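Local coordinates for microtubule-associated protein 1 light chain 3 (Plasmodium falciparum, PDB 4EOY) that is a ubiquitin-fold protein of the Atg8 family that binds a peptide of its partner Atg3 and probably serves in the Atg8 conjugation pathway, at residues E62-L67 / I88-N93; N30-V35 / L101-L106; K50-P55 / H68-Q73. The protein carries 3 engineered substitutions. All blocks are in the same frame, centred on the assembly; numbering follows the deposited sequence.

Interaction 1 (E62-L67 / I88-N93). With ACT (acetate ion), chain H.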
loop_
_atom_site.group_PDB
_atom_site.type_symbol
_atom_site.label_atom_id
_atom_site.label_comp_id
_atom_site.label_asym_id
_atom_site.label_seq_id
_atom_site.Cartn_x
_atom_site.Cartn_y
_atom_site.Cartn_z
ATOM N N GLU A 62 0.703 11.847 -4.797
ATOM C CA GLU A 62 0.267 11.169 -6.013
ATOM C C GLU A 62 -0.138 9.734 -5.698
ATOM O O GLU A 62 -1.180 9.266 -6.152
ATOM C CB GLU A 62 1.377 11.196 -7.071
ATOM C CG GLU A 62 1.739 12.591 -7.556
ATOM C CD GLU A 62 3.013 12.636 -8.397
ATOM O OE1 GLU A 62 3.883 11.749 -8.239
ATOM O OE2 GLU A 62 3.157 13.581 -9.209
ATOM N N PHE A 63 0.681 9.037 -4.915
ATOM C CA PHE A 63 0.378 7.650 -4.555
ATOM C C PHE A 63 -0.895 7.539 -3.709
ATOM O O PHE A 63 -1.696 6.583 -3.887
ATOM C CB PHE A 63 1.535 7.005 -3.816
ATOM C CG PHE A 63 1.267 5.583 -3.428
ATOM C CD1 PHE A 63 1.056 4.621 -4.404
ATOM C CD2 PHE A 63 1.180 5.212 -2.088
ATOM C CE1 PHE A 63 0.803 3.307 -4.059
ATOM C CE2 PHE A 63 0.922 3.904 -1.740
ATOM C CZ PHE A 63 0.743 2.949 -2.719
ATOM N N LYS A 64 -1.069 8.513 -2.811
ATOM C CA LYS A 64 -2.304 8.662 -2.038
ATOM C C LYS A 64 -3.542 8.819 -2.934
ATOM O O LYS A 64 -4.583 8.243 -2.650
ATOM C CB LYS A 64 -2.215 9.855 -1.067
ATOM C CG LYS A 64 -1.324 9.607 0.148
ATOM C CD LYS A 64 -1.634 10.528 1.332
ATOM C CE LYS A 64 -1.173 11.956 1.104
ATOM N NZ LYS A 64 -1.195 12.743 2.373
ATOM N N PHE A 65 -3.430 9.603 -4.003
ATOM C CA PHE A 65 -4.533 9.741 -4.964
ATOM C C PHE A 65 -4.839 8.406 -5.620
ATOM O O PHE A 65 -5.972 7.968 -5.654
ATOM C CB PHE A 65 -4.197 10.783 -6.016
ATOM C CG PHE A 65 -5.209 10.885 -7.122
ATOM C CD1 PHE A 65 -5.114 10.071 -8.251
ATOM C CD2 PHE A 65 -6.258 11.792 -7.044
ATOM C CE1 PHE A 65 -6.049 10.159 -9.268
ATOM C CE2 PHE A 65 -7.187 11.885 -8.066
ATOM C CZ PHE A 65 -7.082 11.067 -9.173
ATOM N N ILE A 66 -3.813 7.743 -6.118
ATOM C CA ILE A 66 -3.966 6.417 -6.718
ATOM C C ILE A 66 -4.586 5.421 -5.735
ATOM O O ILE A 66 -5.443 4.611 -6.094
ATOM C CB ILE A 66 -2.598 5.881 -7.196
ATOM C CG1 ILE A 66 -2.063 6.744 -8.356
ATOM C CG2 ILE A 66 -2.697 4.418 -7.579
ATOM C CD1 ILE A 66 -0.626 6.439 -8.727
ATOM N N LEU A 67 -4.150 5.471 -4.482
ATOM C CA LEU A 67 -4.621 4.497 -3.491
ATOM C C LEU A 67 -6.093 4.725 -3.122
ATOM O O LEU A 67 -6.828 3.771 -2.887
ATOM C CB LEU A 67 -3.730 4.542 -2.250
ATOM C CG LEU A 67 -3.647 3.278 -1.405
ATOM C CD1 LEU A 67 -3.309 2.066 -2.245
ATOM C CD2 LEU A 67 -2.599 3.455 -0.319
ATOM N N ILE A 88 -11.541 8.249 2.821
ATOM C CA ILE A 88 -10.480 7.373 3.320
ATOM C C ILE A 88 -9.374 8.195 3.979
ATOM O O ILE A 88 -9.030 9.269 3.509
ATOM C CB ILE A 88 -9.851 6.542 2.184
ATOM C CG1 ILE A 88 -10.925 5.705 1.480
ATOM C CG2 ILE A 88 -8.744 5.642 2.720
ATOM C CD1 ILE A 88 -10.414 4.971 0.252
ATOM N N TYR A 89 -8.837 7.686 5.080
ATOM C CA TYR A 89 -7.644 8.254 5.688
ATOM C C TYR A 89 -6.521 7.239 5.634
ATOM O O TYR A 89 -6.718 6.073 6.003
ATOM C CB TYR A 89 -7.918 8.619 7.139
ATOM C CG TYR A 89 -8.968 9.686 7.298
ATOM C CD1 TYR A 89 -8.640 11.028 7.255
ATOM C CD2 TYR A 89 -10.305 9.342 7.492
ATOM C CE1 TYR A 89 -9.611 12.005 7.417
ATOM C CE2 TYR A 89 -11.279 10.304 7.647
ATOM C CZ TYR A 89 -10.933 11.630 7.613
ATOM O OH TYR A 89 -11.909 12.586 7.776
ATOM N N LEU A 90 -5.357 7.684 5.164
ATOM C CA LEU A 90 -4.189 6.813 4.990
ATOM C C LEU A 90 -3.102 7.045 6.052
ATOM O O LEU A 90 -2.860 8.184 6.490
ATOM C CB LEU A 90 -3.591 7.025 3.606
ATOM C CG LEU A 90 -4.512 6.641 2.436
ATOM C CD1 LEU A 90 -3.876 7.038 1.107
ATOM C CD2 LEU A 90 -4.830 5.149 2.465
ATOM N N PHE A 91 -2.435 5.962 6.436
ATOM C CA PHE A 91 -1.447 6.008 7.504
ATOM C C PHE A 91 -0.191 5.215 7.206
ATOM O O PHE A 91 -0.258 4.102 6.697
ATOM C CB PHE A 91 -2.065 5.480 8.794
ATOM C CG PHE A 91 -3.247 6.276 9.257
ATOM C CD1 PHE A 91 -4.509 6.032 8.739
ATOM C CD2 PHE A 91 -3.091 7.287 10.201
ATOM C CE1 PHE A 91 -5.599 6.770 9.152
ATOM C CE2 PHE A 91 -4.177 8.032 10.622
ATOM C CZ PHE A 91 -5.428 7.779 10.100
ATOM N N VAL A 92 0.959 5.792 7.537
ATOM C CA VAL A 92 2.190 5.035 7.542
ATOM C C VAL A 92 2.779 4.987 8.967
ATOM O O VAL A 92 3.028 6.034 9.593
ATOM C CB VAL A 92 3.200 5.608 6.549
ATOM C CG1 VAL A 92 3.533 7.057 6.875
ATOM C CG2 VAL A 92 4.414 4.714 6.540
ATOM N N ASN A 93 2.968 3.776 9.490
ATOM C CA ASN A 93 3.428 3.627 10.877
ATOM C C ASN A 93 2.659 4.577 11.825
ATOM O O ASN A 93 3.262 5.388 12.533
ATOM C CB ASN A 93 4.942 3.855 10.970
ATOM C CG ASN A 93 5.739 2.760 10.280
ATOM O OD1 ASN A 93 5.195 1.966 9.500
ATOM N ND2 ASN A 93 7.039 2.711 10.560
HETATM C C ACT H . -4.949 11.581 3.950
HETATM O O ACT H . -4.311 10.534 4.196
HETATM O OXT ACT H . -5.706 12.108 4.801
HETATM C CH3 ACT H . -4.793 12.229 2.605
#
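Leu90 reaches from its strand to helix 60-72 and sets one methyl against each of two residues a helical turn apart. CD1 of Leu90 lies against CG of Lys64 at 3.7 Å. CD2 of Leu90 meets CD2 of Leu67 at 3.9 Å. The aliphatic part of Lys64 and the Leu90 side chain run past one another in opposite directions, so the lysine touches with its first carbons and carries its amine beyond the leucine. The Lys64 chain bends at CG-CD (chi3 -73°), and NZ ends in hydrogen bonds to Thr99 OG1 and Pro97 O. These bonds link the helix to the loop that follows the strand.

An acetate ion, probably from the crystallisation liquor, lies beside the pair. Its O accepts a hydrogen bond from Leu90 N at 3.2 Å, with an N-H...O angle of 158°. As modelled, its methyl carbon CH3, not an oxygen, is nearest Lys64 NZ, at 3.6 Å. No hydrogen bond joins the two segments directly.

Strand 89-92 is an outermost strand of the four-stranded sheet. Tyr89 and Phe91 pair by backbone hydrogen bonds with Ser122 and Glu120 of strand 117-122. Leu90 also packs on Tyr121 of that strand. Phe63, the residue before Lys64 on the helix, packs on Met119 of strand 117-122 and Val54 of strand 51-55, so the helix lies on one face of the sheet.

Interaction 2 (N30-V35 / L101-L106)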
loop_
_atom_site.group_PDB
_atom_site.type_symbol
_atom_site.label_atom_id
_atom_site.label_comp_id
_atom_site.label_asym_id
_atom_site.label_seq_id
_atom_site.Cartn_x
_atom_site.Cartn_y
_atom_site.Cartn_z
ATOM N N ASN A 30 14.802 0.628 -8.494
ATOM C CA ASN A 30 14.126 1.926 -8.581
ATOM C C ASN A 30 12.652 1.902 -8.147
ATOM O O ASN A 30 11.947 2.897 -8.323
ATOM C CB ASN A 30 14.222 2.474 -10.008
ATOM C CG ASN A 30 15.648 2.688 -10.455
ATOM O OD1 ASN A 30 16.559 2.863 -9.638
ATOM N ND2 ASN A 30 15.852 2.686 -11.758
ATOM N N ARG A 31 12.183 0.775 -7.611
ATOM C CA ARG A 31 10.812 0.675 -7.089
ATOM C C ARG A 31 10.812 0.161 -5.644
ATOM O O ARG A 31 11.730 -0.568 -5.228
ATOM C CB ARG A 31 9.969 -0.238 -7.984
ATOM C CG ARG A 31 9.671 0.349 -9.363
ATOM C CD ARG A 31 8.704 -0.518 -10.167
ATOM N NE ARG A 31 8.128 0.159 -11.349
ATOM C CZ ARG A 31 6.895 0.679 -11.438
ATOM N NH1 ARG A 31 6.039 0.632 -10.421
ATOM N NH2 ARG A 31 6.505 1.254 -12.572
ATOM N N ILE A 32 9.795 0.540 -4.871
ATOM C CA ILE A 32 9.699 0.089 -3.478
ATOM C C ILE A 32 8.496 -0.806 -3.257
ATOM O O ILE A 32 7.417 -0.552 -3.796
ATOM C CB ILE A 32 9.711 1.265 -2.477
ATOM C CG1 ILE A 32 8.506 2.167 -2.666
ATOM C CG2 ILE A 32 10.984 2.082 -2.664
ATOM C CD1 ILE A 32 8.321 3.149 -1.532
ATOM N N PRO A 33 8.690 -1.897 -2.495
ATOM C CA PRO A 33 7.584 -2.792 -2.214
ATOM C C PRO A 33 6.694 -2.259 -1.087
ATOM O O PRO A 33 7.179 -2.010 0.023
ATOM C CB PRO A 33 8.286 -4.094 -1.808
ATOM C CG PRO A 33 9.603 -3.665 -1.270
ATOM C CD PRO A 33 9.981 -2.449 -2.038
ATOM N N VAL A 34 5.406 -2.101 -1.387
ATOM C CA VAL A 34 4.442 -1.559 -0.453
ATOM C C VAL A 34 3.289 -2.537 -0.298
ATOM O O VAL A 34 2.813 -3.080 -1.293
ATOM C CB VAL A 34 3.892 -0.214 -0.947
ATOM C CG1 VAL A 34 2.818 0.294 -0.009
ATOM C CG2 VAL A 34 5.013 0.794 -1.068
ATOM N N VAL A 35 2.850 -2.753 0.946
ATOM C CA VAL A 35 1.679 -3.561 1.251
ATOM C C VAL A 35 0.643 -2.672 1.927
ATOM O O VAL A 35 0.965 -1.958 2.874
ATOM C CB VAL A 35 2.016 -4.742 2.180
ATOM C CG1 VAL A 35 0.814 -5.687 2.308
ATOM C CG2 VAL A 35 3.211 -5.503 1.643
ATOM N N LEU A 101 6.521 14.690 0.070
ATOM C CA LEU A 101 7.721 13.854 0.117
ATOM C C LEU A 101 7.700 12.864 -1.044
ATOM O O LEU A 101 6.665 12.684 -1.695
ATOM C CB LEU A 101 7.789 13.077 1.437
ATOM C CG LEU A 101 8.066 13.861 2.731
ATOM C CD1 LEU A 101 8.045 12.942 3.954
ATOM C CD2 LEU A 101 9.387 14.609 2.653
ATOM N N LEU A 102 8.853 12.243 -1.294
ATOM C CA LEU A 102 8.973 11.128 -2.236
ATOM C C LEU A 102 8.611 9.827 -1.541
ATOM O O LEU A 102 8.771 9.691 -0.332
ATOM C CB LEU A 102 10.408 11.009 -2.766
ATOM C CG LEU A 102 11.020 12.155 -3.556
ATOM C CD1 LEU A 102 12.440 11.762 -3.926
ATOM C CD2 LEU A 102 10.225 12.509 -4.802
ATOM N N MET A 103 8.140 8.852 -2.309
ATOM C CA MET A 103 7.830 7.531 -1.756
ATOM C C MET A 103 9.082 6.807 -1.287
ATOM O O MET A 103 9.006 5.911 -0.448
ATOM C CB MET A 103 7.077 6.653 -2.780
ATOM C CG MET A 103 5.576 6.941 -2.897
ATOM S SD MET A 103 4.650 6.648 -1.365
ATOM C CE MET A 103 4.987 4.935 -0.997
ATOM N N GLN A 104 10.245 7.185 -1.813
ATOM C CA GLN A 104 11.491 6.641 -1.303
ATOM C C GLN A 104 11.714 7.076 0.146
ATOM O O GLN A 104 12.226 6.298 0.947
ATOM C CB GLN A 104 12.672 7.084 -2.161
ATOM C CG GLN A 104 14.018 6.513 -1.723
ATOM C CD GLN A 104 14.115 5.006 -1.910
ATOM O OE1 GLN A 104 13.406 4.419 -2.748
ATOM N NE2 GLN A 104 15.004 4.368 -1.146
ATOM N N ASP A 105 11.352 8.319 0.465
ATOM C CA ASP A 105 11.581 8.869 1.788
ATOM C C ASP A 105 10.796 8.065 2.819
ATOM O O ASP A 105 11.357 7.591 3.811
ATOM C CB ASP A 105 11.217 10.348 1.813
ATOM C CG ASP A 105 12.222 11.192 1.073
ATOM O OD1 ASP A 105 13.454 10.940 1.254
ATOM O OD2 ASP A 105 11.792 12.106 0.325
ATOM N N LEU A 106 9.517 7.853 2.538
ATOM C CA LEU A 106 8.689 6.995 3.363
ATOM C C LEU A 106 9.357 5.651 3.555
ATOM O O LEU A 106 9.386 5.126 4.676
ATOM C CB LEU A 106 7.298 6.808 2.743
ATOM C CG LEU A 106 6.207 7.704 3.312
ATOM C CD1 LEU A 106 6.570 9.160 3.127
ATOM C CD2 LEU A 106 4.840 7.384 2.702
#
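Ile32 on strand 31-38 and Gln104 in the first turn of helix 103-110 bring the two backbones to 7.1 Å between their CA atoms, and no hydrogen bond crosses the gap. Ile32 makes most of the contact with two branches. Its CD1 points at the start of the helix and lies 3.0 Å from Met103 O, shorter than usual for a methyl carbon and a carbonyl oxygen, so the exact value is doubtful. The same CD1 is 3.8 Å from Met103 CE. The second branch, CG2, comes 3.4 Å from Gln104 OE1. The Ile32 and Gln104 side chains meet at a slant. With CG1 between the backbone N and the carbonyl carbon (chi1 63°), Ile32 sends its long branch to Met103 and leaves CG2 for the glutamine.

The strand belongs to the mixed sheet of the ubiquitin fold, and helix 103-110 follows strand 89-92 in the chain. Leu102 takes the N-cap position. A weak hydrogen bond from Leu102 N to Asp105 OD2 spans 3.4 Å at the beginning of the helix.

Met103 folds back on itself, bent at chi2 and chi3 (-62° and -58°). This turns CE toward the sheet, where it sits 4.1 Å from Val34 CG2, the two side chains crossing nearly at right angles. Met103 also touches Val54 of the neighbouring strand 51-55, and Val60 and Phe63 of helix 60-72, and thus lies between helices 60-72 and 103-110 and strands 31-38 and 51-55. Gln104 NE2 is hydrogen-bonded to Glu108 OE2, one helical turn on, which would limit rotation of the amide while OE1 borders Ile32.

Interaction 3 (K50-P55 / H68-Q73)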
loop_
_atom_site.group_PDB
_atom_site.type_symbol
_atom_site.label_atom_id
_atom_site.label_comp_id
_atom_site.label_asym_id
_atom_site.label_seq_id
_atom_site.Cartn_x
_atom_site.Cartn_y
_atom_site.Cartn_z
ATOM N N LYS A 50 -3.269 -6.028 -2.764
ATOM C CA LYS A 50 -2.739 -5.097 -1.764
ATOM C C LYS A 50 -1.231 -4.879 -1.808
ATOM O O LYS A 50 -0.690 -4.118 -0.995
ATOM C CB LYS A 50 -3.143 -5.563 -0.362
ATOM C CG LYS A 50 -2.637 -6.942 0.016
ATOM C CD LYS A 50 -3.134 -7.316 1.393
ATOM C CE LYS A 50 -2.408 -8.527 1.952
ATOM N NZ LYS A 50 -2.805 -8.754 3.378
ATOM N N LYS A 51 -0.558 -5.490 -2.778
ATOM C CA LYS A 51 0.888 -5.352 -2.920
ATOM C C LYS A 51 1.194 -4.431 -4.094
ATOM O O LYS A 51 0.699 -4.645 -5.196
ATOM C CB LYS A 51 1.533 -6.723 -3.146
ATOM C CG LYS A 51 1.217 -7.733 -2.060
ATOM C CD LYS A 51 2.418 -8.571 -1.641
ATOM C CE LYS A 51 2.875 -9.505 -2.747
ATOM N NZ LYS A 51 4.021 -10.366 -2.344
ATOM N N PHE A 52 2.008 -3.414 -3.840
ATOM C CA PHE A 52 2.364 -2.417 -4.825
ATOM C C PHE A 52 3.868 -2.325 -4.985
ATOM O O PHE A 52 4.614 -2.453 -4.008
ATOM C CB PHE A 52 1.849 -1.049 -4.378
ATOM C CG PHE A 52 0.378 -0.908 -4.494
ATOM C CD1 PHE A 52 -0.452 -1.500 -3.568
ATOM C CD2 PHE A 52 -0.181 -0.204 -5.560
ATOM C CE1 PHE A 52 -1.820 -1.379 -3.676
ATOM C CE2 PHE A 52 -1.556 -0.078 -5.677
ATOM C CZ PHE A 52 -2.375 -0.668 -4.729
ATOM N N LEU A 53 4.300 -2.090 -6.214
ATOM C CA LEU A 53 5.697 -1.845 -6.511
ATOM C C LEU A 53 5.757 -0.421 -7.031
ATOM O O LEU A 53 5.496 -0.173 -8.210
ATOM C CB LEU A 53 6.182 -2.866 -7.538
ATOM C CG LEU A 53 7.660 -3.218 -7.557
ATOM C CD1 LEU A 53 8.160 -3.545 -6.150
ATOM C CD2 LEU A 53 7.884 -4.395 -8.494
ATOM N N VAL A 54 6.053 0.525 -6.139
ATOM C CA VAL A 54 5.854 1.953 -6.416
ATOM C C VAL A 54 7.152 2.641 -6.854
ATOM O O VAL A 54 8.187 2.479 -6.212
ATOM C CB VAL A 54 5.339 2.658 -5.162
ATOM C CG1 VAL A 54 5.070 4.132 -5.433
ATOM C CG2 VAL A 54 4.079 1.965 -4.664
ATOM N N PRO A 55 7.104 3.424 -7.940
ATOM C CA PRO A 55 8.312 4.117 -8.377
ATOM C C PRO A 55 8.885 4.985 -7.265
ATOM O O PRO A 55 8.128 5.675 -6.573
ATOM C CB PRO A 55 7.828 4.992 -9.536
ATOM C CG PRO A 55 6.581 4.354 -10.002
ATOM C CD PRO A 55 5.951 3.757 -8.788
ATOM N N HIS A 68 -6.514 5.991 -3.093
ATOM C CA HIS A 68 -7.909 6.361 -2.882
ATOM C C HIS A 68 -8.806 5.694 -3.886
ATOM O O HIS A 68 -9.848 5.145 -3.526
ATOM C CB HIS A 68 -8.073 7.873 -3.009
ATOM C CG HIS A 68 -9.341 8.414 -2.386
ATOM N ND1 HIS A 68 -10.572 8.001 -2.759
ATOM C CD2 HIS A 68 -9.537 9.399 -1.409
ATOM C CE1 HIS A 68 -11.508 8.667 -2.043
ATOM N NE2 HIS A 68 -10.874 9.519 -1.217
ATOM N N GLN A 69 -8.416 5.754 -5.154
ATOM C CA GLN A 69 -9.218 5.188 -6.240
ATOM C C GLN A 69 -9.265 3.680 -6.126
ATOM O O GLN A 69 -10.343 3.080 -6.169
ATOM C CB GLN A 69 -8.641 5.566 -7.611
ATOM C CG GLN A 69 -8.478 7.055 -7.840
ATOM C CD GLN A 69 -9.756 7.812 -7.582
ATOM O OE1 GLN A 69 -10.789 7.487 -8.150
ATOM N NE2 GLN A 69 -9.698 8.827 -6.718
ATOM N N HIS A 70 -8.095 3.063 -5.951
ATOM C CA HIS A 70 -8.023 1.598 -5.854
ATOM C C HIS A 70 -8.952 1.074 -4.781
ATOM O O HIS A 70 -9.770 0.167 -5.033
ATOM C CB HIS A 70 -6.583 1.157 -5.634
ATOM C CG HIS A 70 -6.393 -0.341 -5.559
ATOM N ND1 HIS A 70 -6.483 -1.145 -6.643
ATOM C CD2 HIS A 70 -6.089 -1.171 -4.477
ATOM C CE1 HIS A 70 -6.271 -2.427 -6.276
ATOM N NE2 HIS A 70 -6.026 -2.445 -4.949
ATOM N N ILE A 71 -8.871 1.652 -3.582
ATOM C CA ILE A 71 -9.681 1.159 -2.460
ATOM C C ILE A 71 -11.183 1.279 -2.753
ATOM O O ILE A 71 -11.987 0.451 -2.302
ATOM C CB ILE A 71 -9.356 1.894 -1.152
ATOM C CG1 ILE A 71 -7.921 1.575 -0.714
ATOM C CG2 ILE A 71 -10.343 1.498 -0.050
ATOM C CD1 ILE A 71 -7.298 2.615 0.213
ATOM N N ASN A 72 -11.550 2.300 -3.525
ATOM C CA ASN A 72 -12.946 2.562 -3.843
ATOM C C ASN A 72 -13.467 1.929 -5.140
ATOM O O ASN A 72 -14.620 2.114 -5.474
ATOM C CB ASN A 72 -13.188 4.071 -3.852
ATOM C CG ASN A 72 -13.153 4.660 -2.465
ATOM O OD1 ASN A 72 -13.637 4.056 -1.513
ATOM N ND2 ASN A 72 -12.569 5.836 -2.337
ATOM N N GLN A 73 -12.617 1.187 -5.845
ATOM C CA GLN A 73 -12.978 0.539 -7.107
ATOM C C GLN A 73 -13.098 -0.954 -6.917
ATOM O O GLN A 73 -12.322 -1.546 -6.163
ATOM C CB GLN A 73 -11.920 0.803 -8.188
ATOM C CG GLN A 73 -12.041 2.174 -8.820
ATOM C CD GLN A 73 -10.875 2.510 -9.727
ATOM O OE1 GLN A 73 -10.157 1.621 -10.190
ATOM N NE2 GLN A 73 -10.676 3.806 -9.978
#
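The edge strand 51-55 of the ubiquitin-fold sheet meets the C-terminal part of helix 60-72 through a T-shaped aromatic pair, Phe52 and His70. Phe52 gives its edge and His70 its face. The Phe52 atom CZ stands above the imidazole, offset toward the rim, and lies 3.8 Å from His70 CD2. The ring centroids are 5.4 Å apart and the planes are almost perpendicular, at 88°. The two side chains come from opposite directions, each pointing from its own backbone toward the other. His70 holds CG anti to its backbone N (chi1 -178°), which swings the imidazole out from the helix to meet the phenylalanine.

His70 NE2 is hydrogen-bonded to Lys49 O, just before the strand. Phe52 and His70 each also pack on an apolar side chain of the bound Atg3 peptide. Lys51 and Leu53 make backbone hydrogen bonds to that peptide, so the pair borders the peptide site.

The polarised C-H edge of Phe52 faces the pi cloud of His70, an arrangement that would be weakly favourable if the imidazole is neutral. The hydrogen bond at NE2 would limit rotation of the imidazole and so keep its face turned to Phe52.

In the fold
Interactions 1 and 3 share helix 60-72 and lie about 9 Å apart, centre to centre. Leu67 CD1 packs on Phe52 CZ at 3.8 Å, and Ile88 CD1 lies 3.5 Å from Ile71 CG2. Interaction 2 is about 12 Å from interaction 1 and about 13 Å from interaction 3, centre to centre. Phe63 CD2 meets Met103 SD at 3.8 Å, connecting interactions 1 and 2. Strands 31-38 and 51-55 are neighbours in the sheet, which joins interactions 2 and 3. All three contacts join a helix to this one sheet. The bound Atg3 peptide reaches residues in the segments of each, with the most around interaction 3.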